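Local coordinates for protein glutathione S-transferase (Natrialba magadii ATCC 43099, PDB 6GZF) that probably transfers glutathione to or from small substrates, as a Xi-class glutathione transferase related to the glutathionyl-hydroquinone reductases, at residues E104-D109 against M290-E295; W66-L71 against E286-D291. All coordinates share one frame; numbering follows the deposited sequence.

Interaction 1: residues E104-D109 against M290-E295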
# COMPACT_ATOMS: atom_id res chain seq x y z
N GLU A 104 11.15 2.37 24.36
CA GLU A 104 12.16 3.19 23.71
C GLU A 104 11.57 4.44 23.04
O GLU A 104 10.66 4.34 22.22
CB GLU A 104 12.92 2.37 22.67
CG GLU A 104 13.89 3.17 21.81
CD GLU A 104 15.02 3.77 22.62
OE1 GLU A 104 15.51 3.10 23.55
OE2 GLU A 104 15.43 4.92 22.32
N GLY A 105 12.09 5.60 23.41
CA GLY A 105 11.65 6.86 22.83
C GLY A 105 10.53 7.52 23.61
O GLY A 105 10.23 8.69 23.40
N CYS A 106 9.92 6.77 24.51
CA CYS A 106 8.80 7.27 25.30
C CYS A 106 9.23 7.69 26.69
O CYS A 106 10.24 7.21 27.21
CB CYS A 106 7.70 6.21 25.39
SG CYS A 106 7.40 5.32 23.86
N THR A 107 8.47 8.59 27.29
CA THR A 107 8.74 9.04 28.66
C THR A 107 7.49 8.90 29.52
O THR A 107 6.51 8.28 29.12
CB THR A 107 9.22 10.50 28.70
OG1 THR A 107 8.14 11.38 28.33
CG2 THR A 107 10.39 10.71 27.76
N HIS A 108 7.53 9.50 30.70
CA HIS A 108 6.37 9.53 31.58
C HIS A 108 5.75 10.93 31.57
O HIS A 108 6.37 11.89 31.12
CB HIS A 108 6.77 9.15 33.01
CG HIS A 108 7.68 10.13 33.67
ND1 HIS A 108 9.05 10.14 33.45
CD2 HIS A 108 7.44 11.14 34.53
CE1 HIS A 108 9.60 11.11 34.16
NE2 HIS A 108 8.64 11.74 34.82
N ASP A 109 4.52 11.03 32.06
CA ASP A 109 3.87 12.33 32.21
C ASP A 109 4.60 13.13 33.28
O ASP A 109 4.41 12.89 34.48
CB ASP A 109 2.39 12.16 32.55
CG ASP A 109 1.74 13.46 32.98
OD1 ASP A 109 2.09 14.52 32.42
OD2 ASP A 109 0.88 13.42 33.88
N MET A 290 11.17 7.30 12.95
CA MET A 290 10.46 6.45 12.00
C MET A 290 9.92 5.19 12.65
O MET A 290 8.87 4.68 12.28
CB MET A 290 11.38 6.09 10.83
CG MET A 290 10.65 5.53 9.62
SD MET A 290 9.53 6.74 8.89
CE MET A 290 10.70 7.87 8.14
N ASP A 291 10.66 4.67 13.64
CA ASP A 291 10.24 3.48 14.37
C ASP A 291 8.90 3.72 15.06
O ASP A 291 8.05 2.83 15.11
CB ASP A 291 11.30 3.08 15.39
CG ASP A 291 11.05 1.71 15.99
OD1 ASP A 291 10.61 0.81 15.24
OD2 ASP A 291 11.27 1.54 17.21
N HIS A 292 8.72 4.93 15.58
CA HIS A 292 7.45 5.33 16.18
C HIS A 292 6.37 5.46 15.12
O HIS A 292 5.22 5.07 15.33
CB HIS A 292 7.60 6.65 16.94
CG HIS A 292 8.27 6.51 18.27
ND1 HIS A 292 7.61 6.74 19.46
CD2 HIS A 292 9.54 6.17 18.60
CE1 HIS A 292 8.44 6.55 20.47
NE2 HIS A 292 9.62 6.20 19.98
N ILE A 293 6.74 6.01 13.97
CA ILE A 293 5.80 6.28 12.88
C ILE A 293 5.24 4.99 12.30
O ILE A 293 4.02 4.83 12.18
CB ILE A 293 6.46 7.10 11.76
CG1 ILE A 293 6.80 8.50 12.25
CG2 ILE A 293 5.55 7.18 10.55
CD1 ILE A 293 7.58 9.33 11.26
N THR A 294 6.12 4.06 11.93
CA THR A 294 5.71 2.81 11.32
C THR A 294 4.93 1.92 12.29
O THR A 294 3.99 1.23 11.89
CB THR A 294 6.91 2.02 10.78
OG1 THR A 294 7.87 1.83 11.82
CG2 THR A 294 7.57 2.77 9.63
N GLU A 295 5.33 1.94 13.56
CA GLU A 295 4.67 1.11 14.56
C GLU A 295 3.24 1.57 14.82
O GLU A 295 2.33 0.76 14.98
CB GLU A 295 5.46 1.11 15.87
CG GLU A 295 4.87 0.19 16.93
CD GLU A 295 5.57 0.30 18.27
OE1 GLU A 295 6.67 0.89 18.32
OE2 GLU A 295 5.02 -0.21 19.27

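Interaction 2: residues W66-L71 against E286-D291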
# COMPACT_ATOMS: atom_id res chain seq x y z
N TRP A 66 1.07 16.09 13.20
CA TRP A 66 0.56 17.34 13.75
C TRP A 66 1.38 17.72 14.98
O TRP A 66 1.79 18.87 15.13
CB TRP A 66 -0.92 17.20 14.10
CG TRP A 66 -1.71 16.64 12.95
CD1 TRP A 66 -2.05 15.33 12.76
CD2 TRP A 66 -2.21 17.36 11.83
NE1 TRP A 66 -2.75 15.20 11.59
CE2 TRP A 66 -2.87 16.43 10.99
CE3 TRP A 66 -2.18 18.70 11.44
CZ2 TRP A 66 -3.48 16.80 9.80
CZ3 TRP A 66 -2.80 19.07 10.26
CH2 TRP A 66 -3.44 18.12 9.45
N ALA A 67 1.64 16.74 15.84
CA ALA A 67 2.50 16.95 16.99
C ALA A 67 3.94 17.21 16.54
O ALA A 67 4.65 18.01 17.14
CB ALA A 67 2.45 15.75 17.93
N HIS A 68 4.34 16.54 15.47
CA HIS A 68 5.69 16.67 14.92
C HIS A 68 5.98 18.10 14.48
O HIS A 68 7.12 18.55 14.50
CB HIS A 68 5.88 15.71 13.74
CG HIS A 68 7.29 15.62 13.25
ND1 HIS A 68 7.61 15.14 12.00
CD2 HIS A 68 8.46 15.93 13.84
CE1 HIS A 68 8.92 15.18 11.84
NE2 HIS A 68 9.46 15.65 12.94
N ARG A 69 4.93 18.82 14.08
CA ARG A 69 5.05 20.22 13.70
C ARG A 69 5.59 21.06 14.85
O ARG A 69 6.45 21.92 14.65
CB ARG A 69 3.70 20.77 13.23
CG ARG A 69 3.57 20.87 11.72
CD ARG A 69 2.20 20.42 11.23
NE ARG A 69 1.15 21.39 11.50
CZ ARG A 69 0.13 21.63 10.69
NH1 ARG A 69 0.02 20.96 9.55
NH2 ARG A 69 -0.79 22.53 11.01
N THR A 70 5.09 20.80 16.05
CA THR A 70 5.53 21.52 17.24
C THR A 70 6.97 21.17 17.59
O THR A 70 7.73 22.02 18.06
CB THR A 70 4.63 21.22 18.45
OG1 THR A 70 4.77 19.84 18.82
CG2 THR A 70 3.17 21.50 18.11
N LEU A 71 7.35 19.91 17.36
CA LEU A 71 8.69 19.44 17.68
C LEU A 71 9.75 20.06 16.77
O LEU A 71 10.82 20.45 17.23
CB LEU A 71 8.76 17.91 17.59
CG LEU A 71 7.98 17.14 18.66
CD1 LEU A 71 8.24 15.65 18.53
CD2 LEU A 71 8.36 17.63 20.05
N GLU A 286 16.76 14.72 14.32
CA GLU A 286 16.57 14.08 15.63
C GLU A 286 15.11 14.13 16.09
O GLU A 286 14.75 13.54 17.10
CB GLU A 286 17.47 14.73 16.68
CG GLU A 286 18.95 14.39 16.53
CD GLU A 286 19.61 15.09 15.36
OE1 GLU A 286 19.21 16.24 15.06
OE2 GLU A 286 20.52 14.51 14.75
N THR A 287 14.28 14.85 15.34
CA THR A 287 12.86 14.94 15.66
C THR A 287 12.06 13.93 14.85
O THR A 287 10.84 13.85 14.96
CB THR A 287 12.30 16.35 15.39
OG1 THR A 287 12.04 16.50 13.99
CG2 THR A 287 13.30 17.41 15.83
N VAL A 288 12.76 13.15 14.03
CA VAL A 288 12.13 12.13 13.21
C VAL A 288 12.37 10.74 13.77
O VAL A 288 13.49 10.22 13.70
CB VAL A 288 12.63 12.19 11.75
CG1 VAL A 288 11.75 11.34 10.85
CG2 VAL A 288 12.66 13.62 11.26
N GLU A 289 11.33 10.14 14.33
CA GLU A 289 11.41 8.78 14.85
C GLU A 289 10.56 7.83 14.01
O GLU A 289 9.39 7.59 14.31
CB GLU A 289 10.95 8.74 16.31
CG GLU A 289 11.92 9.39 17.28
CD GLU A 289 13.18 8.57 17.49
OE1 GLU A 289 13.12 7.34 17.30
OE2 GLU A 289 14.22 9.16 17.85
N MET A 290 11.17 7.30 12.95
CA MET A 290 10.46 6.45 12.00
C MET A 290 9.92 5.19 12.65
O MET A 290 8.87 4.68 12.28
CB MET A 290 11.38 6.09 10.83
CG MET A 290 10.65 5.53 9.62
SD MET A 290 9.53 6.74 8.89
CE MET A 290 10.70 7.87 8.14
N ASP A 291 10.66 4.67 13.64
CA ASP A 291 10.24 3.48 14.37
C ASP A 291 8.90 3.72 15.06
O ASP A 291 8.05 2.83 15.11
CB ASP A 291 11.30 3.08 15.39
CG ASP A 291 11.05 1.71 15.99
OD1 ASP A 291 10.61 0.81 15.24
OD2 ASP A 291 11.27 1.54 17.21

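Interaction 1: residues E104-D109 against M290-E295
G105 and H292 mark the nearest approach of residues 104-109, part of the loop between strand 84-87 and helix 117-124, to the first turn of helix 290-299, with their CA atoms 8.0 Å apart. At that separation the gap is bridged by one side chain: H292 leaves the helix toward the loop and presents its imidazole to three consecutive residues. Its ring is carried across by a chi1 of -77°, which sets CG anti to the carbonyl carbon and beside the backbone N. NE2 then lies 3.1 Å from O of E104, a weak hydrogen bond from ring to backbone whose N-H...O angle is only 127°. The carbonyl oxygen stands oblique to the imidazole, neither over its face nor at its edge, in keeping with so bent a bond. Beside it G105 does meet the edge of the imidazole, its CA 3.6 Å from NE2 of H292. The backbone of G105 has a positive phi (92°), a conformation that glycine adopts readily. C106 adds a third touch with its thiol, SG standing 3.8 Å from CE1 of H292 and approaching the ring obliquely. Further partners fix the setting: Y62 meets the H292 ring edge-to-face, P90 packs on both C106 and H292, and E295, nearly one turn along the helix, forms a salt bridge with K103, the residue before E104. The general lesson is of a buried histidine joining a loop to a helix with little contact area. Here it joins the thioredoxin-like N-terminal domain to the helical C-terminal domain, the two-domain architecture of glutathione transferases, near W97, a predicted glutathione-binding residue.

Interaction 2: residues W66-L71 against E286-D291
The hydroxyl OG1 of T287 has two hydrogen-bond partners, the imidazole of H68 and the carbonyl of I284. From helix 65-77, NE2 of H68 donates to OG1 of T287 over 2.9 Å, with an N-H...O angle of 156° and the oxygen only 5° out of the ring plane. Since H68 supplies the proton of its bond, the threonine hydroxyl can act as acceptor there and turn its own hydrogen to the carbonyl O of I284. The carbonyl O of T287 is almost as near, 3.0 Å from NE2 of H68, but the angle is too poor for a bond. H68 reaches across because its CG lies anti to the backbone N (chi1 -171°), and its side chain meets that of T287 at roughly a right angle. Carbon contacts flank the polar pair. CG2 of V288 lies 4.1 Å from CE1 of H68, oblique to the ring. L71, nearly one turn further along helix 65-77, faces T287, with CB of L71 4.5 Å from CB of T287. The other ring nitrogen, ND1 of H68, is hydrogen-bonded to NH1 of R249, and T245 of helix 238-247 touches the same side chain. With NE2 donating to T287 and ND1 placed to accept from the arginine, the bonding is consistent with a neutral imidazole protonated on NE2, a form the neighbouring guanidinium would probably favour. A buried histidine thus has both nitrogens satisfied by C-terminal-domain residues, tying the helix that follows the predicted nucleophile C64 to that domain.

Both contacts join the N-terminal thioredoxin-like domain to the helical C-terminal domain, and their centres lie 10 Å apart. On the C-terminal side they draw on one continuous piece of chain: interaction 2 uses the turn leading into helix 290-299, interaction 1 the start of that helix, and M290 and D291 belong to both. On the N-terminal side the partners are well separated in sequence, helix 65-77 coming first and loop 104-109 after strand 84-87. Y62 connects the two places, touching L71 in one and H292 in the other. A single late segment thereby holds two separate parts of the earlier domain, on the side of the predicted active site.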